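Local coordinates for variant surface glycoprotein MITat 1.13 (PDB 6Z8H) that probably forms part of the dense coat on the trypanosome surface, whose antigenic switching lets the parasite evade the host immune response, at residues C35-R40 / G121-L126; D46-K51 / E266-I271; D54-E59 / R100-A105; H181-P186 / A270-G275. All blocks are in the same frame, centred on the assembly; numbering follows the deposited sequence.

Contact 1. Residues C35-R40 / G121-L126; sequences CGCKSR and GVYNTL. With MAN (alpha-D-mannopyranose), chain C; NAG (2-acetamido-2-deoxy-beta-D-glucopyranose), chain F; NAG (2-acetamido-2-deoxy-beta-D-glucopyranose), chain I.
C37 and Y123 meet with the cysteine methylene over the phenol ring. CB sits 25° off the ring normal and 3.7 Å from the centroid of the Y123 ring, displaced toward the rim, and its shortest approach is C37 CB to Y123 CE1 at 3.4 Å. This is a CH-pi contact. C37 SG, tied to C31 in a disulfide, stands obliquely to the Y123 ring, 4.8 Å from its centroid, which adds a sulfur-aromatic component. The hydroxyl of Y123 is engaged by the carbonyl of A189.

Beside the ring, K38 CB touches Y123 CB at 3.9 Å. The lysine puts CG anti to the backbone N (chi1 178°) and runs fully extended, carrying its ammonium past Y123 to the asparagine amide. K38 NZ reaches N124 OD1 at 2.8 Å, in the carbonyl plane and on a lone pair, with a C=O...N angle of 139°. K38 NZ also donates to O7 of the chain F NAG at 3.0 Å. One turn earlier, the C35 carbonyl oxygen accepts from mannose O3 at 2.9 Å.

The two nearly antiparallel helices thus pair an apolar, disulfide-braced side with a polar one facing sugars. E118 of the second subunit bonds to N124 ND2 and forms a long, weak ion pair with K38, so the lysine charge is probably shared between amide, glycan and dimer partner.

Contact 2. Residues D46-K51 / E266-I271; sequences DLYTSK and EALKAI
Y48 projects from helix 34-75 against L268 and I271 of helix 260-273, and these three buried residues make the whole contact. The leucine contributes its CD2 branch: L268 CD2 lies 3.6 Å from Y48 CE1, and the neighbouring ring atom Y48 CD1 is 3.7 Å from L268 CD2. Toward the other margin of the ring, on the same side of its plane, Y48 CD2 meets I271 CG2 at 3.7 Å and I271 CD1 at 3.8 Å. Both aliphatic groups approach the ring obliquely. In I271 CG1 is anti to the carbonyl carbon, which leaves the CG2 methyl and the far end of the CG1 arm both able to reach the ring. L268 and I271 are three positions apart, about one helical turn, and therefore reach the same side of the tyrosine ring, L268 toward its CD1/CE1 margin and I271 toward its CD2 margin.

The loose part begins at the backbones. The nearest CA atoms, those of Y48 and L268, are 8.0 Å apart, so the backbones stay apart and the tyrosine spans the distance, with Y48 CE2 also passing 4.0 Å from the backbone L268 O. K269, between the two contact residues, turns away into solvent and its side chain comes no nearer than 6.7 Å to residues 46-51. The phenol oxygen, beyond the aliphatic groups, is held by polar groups: Y48 OH is hydrogen-bonded to E182 OE1 and R272 NH1.

Helix 78-129 closes the third side of this small core, with A112 and I116 against L268 and L108 against I271, while L179 and S277 from loops pack on the tyrosine.

Contact 3. Residues D54-E59 / R100-A105; sequences DGINNE and RELATA
L102 and the G55-I56-E59 patch face each other in the long helical hairpin of the A-type variant surface glycoprotein, formed by helices 34-75 and 78-129. The leucine sends both methyls to the opposite arm. L102 CD1 rests on the backbone carbonyl, 3.5 Å from G55 O, and also touches E59 CB at 3.6 Å. L102 CD2 lies against the same G55-I56 peptide, 4.0 Å from I56 N, and its nearest side-chain neighbour in I56 is CG1, 4.2 Å from L102 CD2. Because G55 carries no side chain, the methyls can settle directly on the main chain, and the CA atoms of G55 and L102 come to 7.0 Å.

Within the hairpin the short segments 54-59 and 100-105 make 147° between their N-to-C directions, with axes 10.4 Å apart at closest, antiparallel but well off exact alignment. E59 has CG anti to the backbone N and bends at chi2 (-80°), so its CB and CG line the leucine while the carboxylate leads off to form a salt bridge with R99. Around the rest of L102 stand Y52 and the loop residues P279 and C280; I56 packs on R106 of the second subunit.

Contact 4. Residues H181-P186 / A270-G275; sequences HEENEP and AIRSAG
R272 leaves its helix with CG anti to the carbonyl carbon and bends at chi3 (-57°), which swings the guanidinium across to E182 and E183; E183 is itself bent at chi2 and turns its carboxylate back to meet it. The grip on E183 is side-on, with two nitrogens on a single oxygen. R272 NE to E183 OE2 is 2.8 Å with an N-H...O angle of 153°, and the oxygen is met nearly along its C-O axis. R272 NH2 to E183 OE2 is 3.1 Å and more bent, arriving from above the carboxylate plane. The oxygen itself lies close to the guanidinium plane.

E182 approaches differently. Its carboxylate plane stands 85° from the guanidinium, and E182 OE1 is 3.4 Å from R272 NH1, a longer salt bridge. The methylene packs too, E182 CB being 3.7 Å from R272 CD, while E182 O sits over one guanidinium face. E182 OE1 also bonds to Y48 OH, and E182 OE2 pairs with R44, so two arginines probably balance this buried acid.

The network fastens the loop preceding strand 194-202 to the C-terminal turn of helix 260-273, which ends in a Schellman motif at G275, with helix 34-75 alongside.

Helix 34-75 supplies the first segments of contacts 1, 2 and 3 in turn. The chain reverses and helix 78-129 closes contact 3 first, at 100-105, then contact 1 at 121-126, so contact 3 is nested inside contact 1 and both clamp one hairpin, their centres about 30 Å apart. Contact 2 opens inside the span of contact 1 but closes at 266-271; it crosses contact 1 and encloses contact 3. Contact 4 opens later, at 181-186, and ends on the same helix as contact 2, with A270 and I271 in common. Y48 links contacts 2 and 4, and an R40-E185 salt bridge joins contacts 1 and 4, tying hairpin, loop and helix 260-273 together.

Contact 1. Residues C35-R40 / G121-L126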
loop_
_atom_site.group_PDB
_atom_site.type_symbol
_atom_site.label_atom_id
_atom_site.label_comp_id
_atom_site.label_asym_id
_atom_site.label_seq_id
_atom_site.Cartn_x
_atom_site.Cartn_y
_atom_site.Cartn_z
ATOM N N CYS A 35 -10.831 12.633 -14.680
ATOM C CA CYS A 35 -10.031 11.556 -15.262
ATOM C C CYS A 35 -8.551 11.922 -15.358
ATOM O O CYS A 35 -7.685 11.103 -15.028
ATOM C CB CYS A 35 -10.556 11.182 -16.645
ATOM S SG CYS A 35 -12.232 10.425 -16.635
ATOM N N GLY A 36 -8.242 13.158 -15.758
ATOM C CA GLY A 36 -6.859 13.582 -15.872
ATOM C C GLY A 36 -6.195 13.753 -14.522
ATOM O O GLY A 36 -5.037 13.365 -14.339
ATOM N N CYS A 37 -6.895 14.339 -13.559
ATOM C CA CYS A 37 -6.318 14.510 -12.234
ATOM C C CYS A 37 -6.020 13.158 -11.597
ATOM O O CYS A 37 -4.941 12.952 -11.023
ATOM C CB CYS A 37 -7.237 15.297 -11.310
ATOM S SG CYS A 37 -7.411 17.039 -11.728
ATOM N N LYS A 38 -6.930 12.199 -11.751
ATOM C CA LYS A 38 -6.731 10.888 -11.153
ATOM C C LYS A 38 -5.583 10.182 -11.837
ATOM O O LYS A 38 -4.722 9.608 -11.165
ATOM C CB LYS A 38 -8.009 10.056 -11.271
ATOM C CG LYS A 38 -7.891 8.633 -10.725
ATOM C CD LYS A 38 -9.205 7.845 -10.892
ATOM C CE LYS A 38 -8.958 6.383 -10.529
ATOM N NZ LYS A 38 -10.138 5.560 -10.750
ATOM N N SER A 39 -5.547 10.199 -13.171
ATOM C CA SER A 39 -4.470 9.553 -13.910
ATOM C C SER A 39 -3.122 10.149 -13.544
ATOM O O SER A 39 -2.154 9.414 -13.295
ATOM C CB SER A 39 -4.708 9.662 -15.414
ATOM O OG SER A 39 -3.597 9.127 -16.107
ATOM N N ARG A 40 -3.037 11.473 -13.443
ATOM C CA ARG A 40 -1.743 12.088 -13.181
ATOM C C ARG A 40 -1.283 11.760 -11.771
ATOM O O ARG A 40 -0.101 11.469 -11.545
ATOM C CB ARG A 40 -1.799 13.605 -13.394
ATOM C CG ARG A 40 -0.399 14.208 -13.365
ATOM C CD ARG A 40 -0.377 15.737 -13.305
ATOM N NE ARG A 40 -1.103 16.374 -14.398
ATOM C CZ ARG A 40 -1.025 17.665 -14.697
ATOM N NH1 ARG A 40 -0.271 18.480 -13.981
ATOM N NH2 ARG A 40 -1.754 18.146 -15.687
ATOM N N GLY A 121 -10.396 7.952 -5.173
ATOM C CA GLY A 121 -11.801 7.610 -5.010
ATOM C C GLY A 121 -12.697 8.835 -5.113
ATOM O O GLY A 121 -13.768 8.805 -5.748
ATOM N N VAL A 122 -12.290 9.936 -4.478
ATOM C CA VAL A 122 -13.050 11.167 -4.657
ATOM C C VAL A 122 -13.093 11.560 -6.130
ATOM O O VAL A 122 -14.156 11.954 -6.639
ATOM C CB VAL A 122 -12.542 12.298 -3.742
ATOM C CG1 VAL A 122 -13.412 13.546 -3.909
ATOM C CG2 VAL A 122 -12.565 11.861 -2.307
ATOM N N TYR A 123 -11.960 11.463 -6.854
ATOM C CA TYR A 123 -11.997 11.808 -8.280
ATOM C C TYR A 123 -12.975 10.926 -9.056
ATOM O O TYR A 123 -13.558 11.380 -10.046
ATOM C CB TYR A 123 -10.595 11.786 -8.904
ATOM C CG TYR A 123 -9.765 12.988 -8.537
ATOM C CD1 TYR A 123 -10.137 14.262 -8.948
ATOM C CD2 TYR A 123 -8.555 12.857 -7.845
ATOM C CE1 TYR A 123 -9.387 15.385 -8.620
ATOM C CE2 TYR A 123 -7.804 13.972 -7.514
ATOM C CZ TYR A 123 -8.190 15.225 -7.945
ATOM O OH TYR A 123 -7.424 16.312 -7.602
ATOM N N ASN A 124 -13.187 9.683 -8.630
ATOM C CA ASN A 124 -14.179 8.860 -9.303
ATOM C C ASN A 124 -15.523 9.553 -9.259
ATOM O O ASN A 124 -16.238 9.649 -10.271
ATOM C CB ASN A 124 -14.343 7.520 -8.600
ATOM C CG ASN A 124 -13.178 6.608 -8.801
ATOM O OD1 ASN A 124 -12.335 6.814 -9.654
ATOM N ND2 ASN A 124 -13.159 5.543 -8.022
ATOM N N THR A 125 -15.874 10.082 -8.086
ATOM C CA THR A 125 -17.166 10.742 -7.962
ATOM C C THR A 125 -17.183 12.057 -8.734
ATOM O O THR A 125 -18.220 12.439 -9.294
ATOM C CB THR A 125 -17.569 10.940 -6.497
ATOM O OG1 THR A 125 -16.757 11.900 -5.832
ATOM C CG2 THR A 125 -17.617 9.670 -5.755
ATOM N N LEU A 126 -16.075 12.804 -8.728
ATOM C CA LEU A 126 -16.024 14.034 -9.521
ATOM C C LEU A 126 -16.253 13.764 -11.002
ATOM O O LEU A 126 -16.895 14.572 -11.681
ATOM C CB LEU A 126 -14.682 14.733 -9.293
ATOM C CG LEU A 126 -14.546 15.308 -7.876
ATOM C CD1 LEU A 126 -13.134 15.916 -7.673
ATOM C CD2 LEU A 126 -15.625 16.303 -7.528
HETATM C C1 MAN C . -7.750 5.770 -18.524
HETATM C C2 MAN C . -7.735 6.329 -17.090
HETATM C C3 MAN C . -7.914 7.807 -17.055
HETATM C C4 MAN C . -6.977 8.535 -18.040
HETATM C C5 MAN C . -7.125 7.927 -19.448
HETATM C C6 MAN C . -6.105 8.524 -20.405
HETATM O O2 MAN C . -6.452 6.147 -16.498
HETATM O O3 MAN C . -7.742 8.333 -15.759
HETATM O O4 MAN C . -7.335 9.929 -18.118
HETATM O O5 MAN C . -6.896 6.513 -19.381
HETATM O O6 MAN C . -5.820 9.870 -19.945
HETATM C C1 NAG F . -12.931 3.088 -14.232
HETATM C C2 NAG F . -12.382 4.255 -15.057
HETATM C C3 NAG F . -12.683 3.989 -16.509
HETATM C C4 NAG F . -12.080 2.658 -16.882
HETATM C C5 NAG F . -12.628 1.578 -15.931
HETATM C C6 NAG F . -12.138 0.180 -16.179
HETATM C C7 NAG F . -12.231 6.364 -13.855
HETATM C C8 NAG F . -12.935 7.581 -13.396
HETATM N N2 NAG F . -12.857 5.529 -14.589
HETATM O O3 NAG F . -12.128 5.075 -17.238
HETATM O O4 NAG F . -12.424 2.167 -18.165
HETATM O O5 NAG F . -12.346 1.913 -14.654
HETATM O O6 NAG F . -10.722 0.145 -16.142
HETATM O O7 NAG F . -11.140 6.150 -13.509
HETATM C C1 NAG I . -13.770 2.089 -9.186
HETATM C C2 NAG I . -12.742 1.185 -9.965
HETATM C C3 NAG I . -12.168 1.924 -11.117
HETATM C C4 NAG I . -13.321 2.525 -11.921
HETATM C C5 NAG I . -14.233 3.322 -10.995
HETATM C C6 NAG I . -15.406 4.030 -11.735
HETATM C C7 NAG I . -11.418 -0.558 -8.928
HETATM C C8 NAG I . -10.237 -0.756 -7.995
HETATM N N2 NAG I . -11.713 0.710 -9.033
HETATM O O3 NAG I . -11.506 0.943 -11.863
HETATM O O4 NAG I . -12.594 3.422 -12.720
HETATM O O5 NAG I . -14.794 2.435 -10.072
HETATM O O6 NAG I . -15.914 5.098 -10.973
HETATM O O7 NAG I . -11.913 -1.425 -9.498
#

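Contact 2. Residues D46-K51 / E266-I271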
loop_
_atom_site.group_PDB
_atom_site.type_symbol
_atom_site.label_atom_id
_atom_site.label_comp_id
_atom_site.label_asym_id
_atom_site.label_seq_id
_atom_site.Cartn_x
_atom_site.Cartn_y
_atom_site.Cartn_z
ATOM N N ASP A 46 3.135 6.173 -8.901
ATOM C CA ASP A 46 3.894 5.088 -9.502
ATOM C C ASP A 46 5.386 5.398 -9.584
ATOM O O ASP A 46 6.211 4.472 -9.488
ATOM C CB ASP A 46 3.352 4.759 -10.893
ATOM C CG ASP A 46 3.905 3.446 -11.433
ATOM O OD1 ASP A 46 3.474 2.372 -10.958
ATOM O OD2 ASP A 46 4.811 3.484 -12.304
ATOM N N LEU A 47 5.774 6.677 -9.684
ATOM C CA LEU A 47 7.203 6.998 -9.672
ATOM C C LEU A 47 7.861 6.498 -8.386
ATOM O O LEU A 47 9.000 5.988 -8.392
ATOM C CB LEU A 47 7.423 8.504 -9.750
ATOM C CG LEU A 47 6.820 9.236 -10.944
ATOM C CD1 LEU A 47 7.076 10.721 -10.785
ATOM C CD2 LEU A 47 7.382 8.706 -12.232
ATOM N N TYR A 48 7.178 6.691 -7.259
ATOM C CA TYR A 48 7.722 6.317 -5.962
ATOM C C TYR A 48 7.540 4.838 -5.692
ATOM O O TYR A 48 8.451 4.195 -5.160
ATOM C CB TYR A 48 7.073 7.151 -4.852
ATOM C CG TYR A 48 7.208 8.645 -5.038
ATOM C CD1 TYR A 48 6.273 9.348 -5.785
ATOM C CD2 TYR A 48 8.238 9.361 -4.451
ATOM C CE1 TYR A 48 6.373 10.698 -5.951
ATOM C CE2 TYR A 48 8.359 10.725 -4.635
ATOM C CZ TYR A 48 7.411 11.394 -5.387
ATOM O OH TYR A 48 7.479 12.768 -5.579
ATOM N N THR A 49 6.381 4.266 -6.007
ATOM C CA THR A 49 6.203 2.847 -5.697
ATOM C C THR A 49 7.023 1.954 -6.618
ATOM O O THR A 49 7.475 0.881 -6.194
ATOM C CB THR A 49 4.727 2.450 -5.754
ATOM O OG1 THR A 49 4.210 2.713 -7.068
ATOM C CG2 THR A 49 3.926 3.243 -4.738
ATOM N N SER A 50 7.292 2.399 -7.840
ATOM C CA SER A 50 8.115 1.615 -8.747
ATOM C C SER A 50 9.548 1.581 -8.257
ATOM O O SER A 50 10.181 0.523 -8.265
ATOM C CB SER A 50 8.080 2.204 -10.158
ATOM O OG SER A 50 8.548 1.249 -11.103
ATOM N N LYS A 51 10.069 2.718 -7.776
ATOM C CA LYS A 51 11.421 2.713 -7.217
ATOM C C LYS A 51 11.483 1.910 -5.922
ATOM O O LYS A 51 12.481 1.229 -5.655
ATOM C CB LYS A 51 11.881 4.142 -6.963
ATOM C CG LYS A 51 12.117 4.963 -8.238
ATOM C CD LYS A 51 13.242 4.422 -9.137
ATOM C CE LYS A 51 13.470 5.304 -10.363
ATOM N NZ LYS A 51 14.425 4.713 -11.332
ATOM N N GLU A 266 1.248 16.451 -0.396
ATOM C CA GLU A 266 2.202 16.632 0.715
ATOM C C GLU A 266 2.839 15.281 1.073
ATOM O O GLU A 266 3.994 15.311 1.511
ATOM C CB GLU A 266 1.541 17.257 1.930
ATOM C CG GLU A 266 2.495 17.500 3.085
ATOM C CD GLU A 266 3.821 18.155 2.714
ATOM O OE1 GLU A 266 4.905 17.502 2.919
ATOM O OE2 GLU A 266 3.778 19.313 2.196
ATOM N N ALA A 267 2.142 14.160 0.902
ATOM C CA ALA A 267 2.715 12.862 1.256
ATOM C C ALA A 267 3.787 12.453 0.261
ATOM O O ALA A 267 4.799 11.850 0.646
ATOM C CB ALA A 267 1.624 11.799 1.302
ATOM N N LEU A 268 3.620 12.815 -1.008
ATOM C CA LEU A 268 4.696 12.618 -1.972
ATOM C C LEU A 268 5.907 13.482 -1.628
ATOM O O LEU A 268 7.049 13.001 -1.645
ATOM C CB LEU A 268 4.189 12.929 -3.379
ATOM C CG LEU A 268 3.039 12.035 -3.862
ATOM C CD1 LEU A 268 2.642 12.416 -5.271
ATOM C CD2 LEU A 268 3.453 10.551 -3.776
ATOM N N LYS A 269 5.686 14.742 -1.245
ATOM C CA LYS A 269 6.804 15.593 -0.847
ATOM C C LYS A 269 7.527 15.009 0.368
ATOM O O LYS A 269 8.759 15.105 0.474
ATOM C CB LYS A 269 6.335 17.010 -0.542
ATOM C CG LYS A 269 7.472 17.938 -0.227
ATOM C CD LYS A 269 7.041 19.387 -0.192
ATOM C CE LYS A 269 8.242 20.313 -0.099
ATOM N NZ LYS A 269 7.852 21.733 0.109
ATOM N N ALA A 270 6.787 14.383 1.291
ATOM C CA ALA A 270 7.429 13.798 2.471
ATOM C C ALA A 270 8.455 12.736 2.100
ATOM O O ALA A 270 9.476 12.581 2.787
ATOM C CB ALA A 270 6.379 13.193 3.402
ATOM N N ILE A 271 8.197 11.989 1.028
ATOM C CA ILE A 271 9.150 10.985 0.593
ATOM C C ILE A 271 10.414 11.669 0.107
ATOM O O ILE A 271 11.529 11.293 0.479
ATOM C CB ILE A 271 8.552 10.081 -0.497
ATOM C CG1 ILE A 271 7.326 9.323 0.005
ATOM C CG2 ILE A 271 9.621 9.091 -1.003
ATOM C CD1 ILE A 271 6.602 8.583 -1.098
#

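Contact 3. Residues D54-E59 / R100-A105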
loop_
_atom_site.group_PDB
_atom_site.type_symbol
_atom_site.label_atom_id
_atom_site.label_comp_id
_atom_site.label_asym_id
_atom_site.label_seq_id
_atom_site.Cartn_x
_atom_site.Cartn_y
_atom_site.Cartn_z
ATOM N N ASP A 54 11.706 -1.632 -6.882
ATOM C CA ASP A 54 13.058 -1.904 -7.328
ATOM C C ASP A 54 13.936 -2.144 -6.117
ATOM O O ASP A 54 14.765 -3.065 -6.096
ATOM C CB ASP A 54 13.593 -0.707 -8.108
ATOM C CG ASP A 54 12.958 -0.547 -9.462
ATOM O OD1 ASP A 54 12.337 -1.507 -9.961
ATOM O OD2 ASP A 54 13.080 0.560 -10.037
ATOM N N GLY A 55 13.766 -1.327 -5.079
ATOM C CA GLY A 55 14.565 -1.522 -3.882
ATOM C C GLY A 55 14.266 -2.848 -3.199
ATOM O O GLY A 55 15.177 -3.534 -2.711
ATOM N N ILE A 56 12.991 -3.240 -3.150
ATOM C CA ILE A 56 12.629 -4.528 -2.556
ATOM C C ILE A 56 13.286 -5.670 -3.308
ATOM O O ILE A 56 13.836 -6.592 -2.698
ATOM C CB ILE A 56 11.097 -4.674 -2.531
ATOM C CG1 ILE A 56 10.524 -3.720 -1.489
ATOM C CG2 ILE A 56 10.691 -6.090 -2.315
ATOM C CD1 ILE A 56 10.613 -4.181 -0.078
ATOM N N ASN A 57 13.245 -5.628 -4.637
ATOM C CA ASN A 57 13.910 -6.642 -5.449
ATOM C C ASN A 57 15.418 -6.632 -5.214
ATOM O O ASN A 57 16.044 -7.691 -5.081
ATOM C CB ASN A 57 13.571 -6.411 -6.923
ATOM C CG ASN A 57 12.129 -6.722 -7.242
ATOM O OD1 ASN A 57 11.536 -7.652 -6.692
ATOM N ND2 ASN A 57 11.540 -5.923 -8.133
ATOM N N ASN A 58 16.002 -5.444 -5.079
ATOM C CA ASN A 58 17.443 -5.362 -4.877
ATOM C C ASN A 58 17.826 -5.951 -3.533
ATOM O O ASN A 58 18.888 -6.571 -3.404
ATOM C CB ASN A 58 17.914 -3.914 -4.972
ATOM C CG ASN A 58 17.919 -3.384 -6.389
ATOM O OD1 ASN A 58 17.780 -4.122 -7.369
ATOM N ND2 ASN A 58 18.117 -2.100 -6.497
ATOM N N GLU A 59 17.008 -5.731 -2.504
ATOM C CA GLU A 59 17.287 -6.298 -1.189
ATOM C C GLU A 59 17.224 -7.808 -1.243
ATOM O O GLU A 59 18.002 -8.497 -0.555
ATOM C CB GLU A 59 16.303 -5.757 -0.148
ATOM C CG GLU A 59 16.615 -6.058 1.314
ATOM C CD GLU A 59 16.232 -7.448 1.791
ATOM O OE1 GLU A 59 15.341 -8.113 1.214
ATOM O OE2 GLU A 59 16.839 -7.892 2.794
ATOM N N ARG A 100 18.139 -0.614 5.675
ATOM C CA ARG A 100 17.757 0.543 6.481
ATOM C C ARG A 100 17.068 1.597 5.634
ATOM O O ARG A 100 16.108 2.230 6.086
ATOM C CB ARG A 100 18.981 1.138 7.166
ATOM C CG ARG A 100 19.474 0.225 8.247
ATOM C CD ARG A 100 20.642 0.781 9.076
ATOM N NE ARG A 100 21.009 -0.131 10.153
ATOM C CZ ARG A 100 20.553 -0.059 11.401
ATOM N NH1 ARG A 100 19.698 0.896 11.740
ATOM N NH2 ARG A 100 20.957 -0.949 12.303
ATOM N N GLU A 101 17.533 1.771 4.401
ATOM C CA GLU A 101 16.878 2.697 3.492
ATOM C C GLU A 101 15.444 2.265 3.227
ATOM O O GLU A 101 14.536 3.107 3.144
ATOM C CB GLU A 101 17.682 2.777 2.197
ATOM C CG GLU A 101 18.941 3.647 2.334
ATOM C CD GLU A 101 19.788 3.727 1.060
ATOM O OE1 GLU A 101 19.538 2.969 0.086
ATOM O OE2 GLU A 101 20.730 4.541 1.056
ATOM N N LEU A 102 15.232 0.970 2.999
ATOM C CA LEU A 102 13.878 0.469 2.801
ATOM C C LEU A 102 13.017 0.680 4.034
ATOM O O LEU A 102 11.865 1.093 3.911
ATOM C CB LEU A 102 13.901 -0.985 2.348
ATOM C CG LEU A 102 14.322 -1.244 0.915
ATOM C CD1 LEU A 102 14.658 -2.661 0.628
ATOM C CD2 LEU A 102 13.180 -0.765 -0.011
ATOM N N ALA A 103 13.539 0.416 5.231
ATOM C CA ALA A 103 12.729 0.578 6.435
ATOM C C ALA A 103 12.345 2.036 6.660
ATOM O O ALA A 103 11.231 2.326 7.111
ATOM C CB ALA A 103 13.489 0.020 7.636
ATOM N N THR A 104 13.231 2.972 6.309
ATOM C CA THR A 104 12.895 4.395 6.426
ATOM C C THR A 104 11.830 4.794 5.396
ATOM O O THR A 104 10.880 5.549 5.697
ATOM C CB THR A 104 14.165 5.239 6.262
ATOM O OG1 THR A 104 15.076 4.917 7.323
ATOM C CG2 THR A 104 13.884 6.747 6.291
ATOM N N ALA A 105 11.965 4.279 4.174
ATOM C CA ALA A 105 11.031 4.635 3.116
ATOM C C ALA A 105 9.656 4.011 3.327
ATOM O O ALA A 105 8.643 4.611 2.931
ATOM C CB ALA A 105 11.556 4.148 1.772
#

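Contact 4. Residues H181-P186 / A270-G275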
loop_
_atom_site.group_PDB
_atom_site.type_symbol
_atom_site.label_atom_id
_atom_site.label_comp_id
_atom_site.label_asym_id
_atom_site.label_seq_id
_atom_site.Cartn_x
_atom_site.Cartn_y
_atom_site.Cartn_z
ATOM N N HIS A 181 10.833 16.270 -12.035
ATOM C CA HIS A 181 9.838 17.320 -12.190
ATOM C C HIS A 181 8.994 17.520 -10.940
ATOM O O HIS A 181 8.164 18.432 -10.908
ATOM C CB HIS A 181 8.922 17.004 -13.377
ATOM C CG HIS A 181 9.658 16.787 -14.666
ATOM N ND1 HIS A 181 10.416 17.770 -15.268
ATOM C CD2 HIS A 181 9.753 15.699 -15.465
ATOM C CE1 HIS A 181 10.942 17.297 -16.385
ATOM N NE2 HIS A 181 10.558 16.041 -16.526
ATOM N N GLU A 182 9.183 16.700 -9.909
ATOM C CA GLU A 182 8.251 16.698 -8.789
ATOM C C GLU A 182 8.382 17.939 -7.916
ATOM O O GLU A 182 7.399 18.360 -7.297
ATOM C CB GLU A 182 8.488 15.450 -7.927
ATOM C CG GLU A 182 7.921 14.152 -8.507
ATOM C CD GLU A 182 6.413 14.097 -8.391
ATOM O OE1 GLU A 182 5.902 13.878 -7.273
ATOM O OE2 GLU A 182 5.727 14.353 -9.413
ATOM N N GLU A 183 9.565 18.560 -7.861
ATOM C CA GLU A 183 9.717 19.711 -6.975
ATOM C C GLU A 183 8.832 20.878 -7.397
ATOM O O GLU A 183 8.489 21.721 -6.561
ATOM C CB GLU A 183 11.176 20.171 -6.896
ATOM C CG GLU A 183 11.922 19.629 -5.675
ATOM C CD GLU A 183 11.072 19.627 -4.403
ATOM O OE1 GLU A 183 10.736 20.726 -3.906
ATOM O OE2 GLU A 183 10.695 18.522 -3.943
ATOM N N ASN A 184 8.465 20.964 -8.677
ATOM C CA ASN A 184 7.645 22.067 -9.169
ATOM C C ASN A 184 6.277 21.625 -9.678
ATOM O O ASN A 184 5.559 22.429 -10.285
ATOM C CB ASN A 184 8.392 22.856 -10.246
ATOM C CG ASN A 184 9.315 23.904 -9.656
ATOM O OD1 ASN A 184 9.069 24.409 -8.558
ATOM N ND2 ASN A 184 10.375 24.234 -10.374
ATOM N N GLU A 185 5.883 20.394 -9.415
ATOM C CA GLU A 185 4.579 19.928 -9.847
ATOM C C GLU A 185 3.495 20.606 -9.013
ATOM O O GLU A 185 3.618 20.698 -7.787
ATOM C CB GLU A 185 4.521 18.404 -9.683
ATOM C CG GLU A 185 3.221 17.781 -10.193
ATOM C CD GLU A 185 3.047 17.925 -11.700
ATOM O OE1 GLU A 185 4.070 17.995 -12.407
ATOM O OE2 GLU A 185 1.887 17.947 -12.165
ATOM N N PRO A 186 2.452 21.139 -9.633
ATOM C CA PRO A 186 1.390 21.788 -8.860
ATOM C C PRO A 186 0.501 20.769 -8.165
ATOM O O PRO A 186 0.430 19.595 -8.536
ATOM C CB PRO A 186 0.601 22.571 -9.916
ATOM C CG PRO A 186 0.861 21.801 -11.202
ATOM C CD PRO A 186 2.267 21.284 -11.086
ATOM N N ALA A 270 6.787 14.383 1.291
ATOM C CA ALA A 270 7.429 13.798 2.471
ATOM C C ALA A 270 8.455 12.736 2.100
ATOM O O ALA A 270 9.476 12.581 2.787
ATOM C CB ALA A 270 6.379 13.193 3.402
ATOM N N ILE A 271 8.197 11.989 1.028
ATOM C CA ILE A 271 9.150 10.985 0.593
ATOM C C ILE A 271 10.414 11.669 0.107
ATOM O O ILE A 271 11.529 11.293 0.479
ATOM C CB ILE A 271 8.552 10.081 -0.497
ATOM C CG1 ILE A 271 7.326 9.323 0.005
ATOM C CG2 ILE A 271 9.621 9.091 -1.003
ATOM C CD1 ILE A 271 6.602 8.583 -1.098
ATOM N N ARG A 272 10.258 12.709 -0.713
ATOM C CA ARG A 272 11.413 13.428 -1.244
ATOM C C ARG A 272 12.191 14.125 -0.133
ATOM O O ARG A 272 13.426 14.098 -0.117
ATOM C CB ARG A 272 10.942 14.438 -2.298
ATOM C CG ARG A 272 10.108 13.816 -3.403
ATOM C CD ARG A 272 10.015 14.737 -4.617
ATOM N NE ARG A 272 9.458 16.022 -4.240
ATOM C CZ ARG A 272 8.160 16.305 -4.226
ATOM N NH1 ARG A 272 7.257 15.391 -4.564
ATOM N NH2 ARG A 272 7.761 17.511 -3.852
ATOM N N SER A 273 11.491 14.708 0.837
ATOM C CA SER A 273 12.179 15.439 1.897
ATOM C C SER A 273 13.031 14.510 2.746
ATOM O O SER A 273 14.081 14.920 3.257
ATOM C CB SER A 273 11.162 16.153 2.785
ATOM O OG SER A 273 10.543 17.204 2.071
ATOM N N ALA A 274 12.613 13.258 2.886
ATOM C CA ALA A 274 13.380 12.270 3.635
ATOM C C ALA A 274 14.504 11.646 2.814
ATOM O O ALA A 274 15.287 10.853 3.342
ATOM C CB ALA A 274 12.438 11.176 4.142
ATOM N N GLY A 275 14.613 12.001 1.541
ATOM C CA GLY A 275 15.558 11.350 0.658
ATOM C C GLY A 275 15.280 9.890 0.428
ATOM O O GLY A 275 16.226 9.106 0.249
#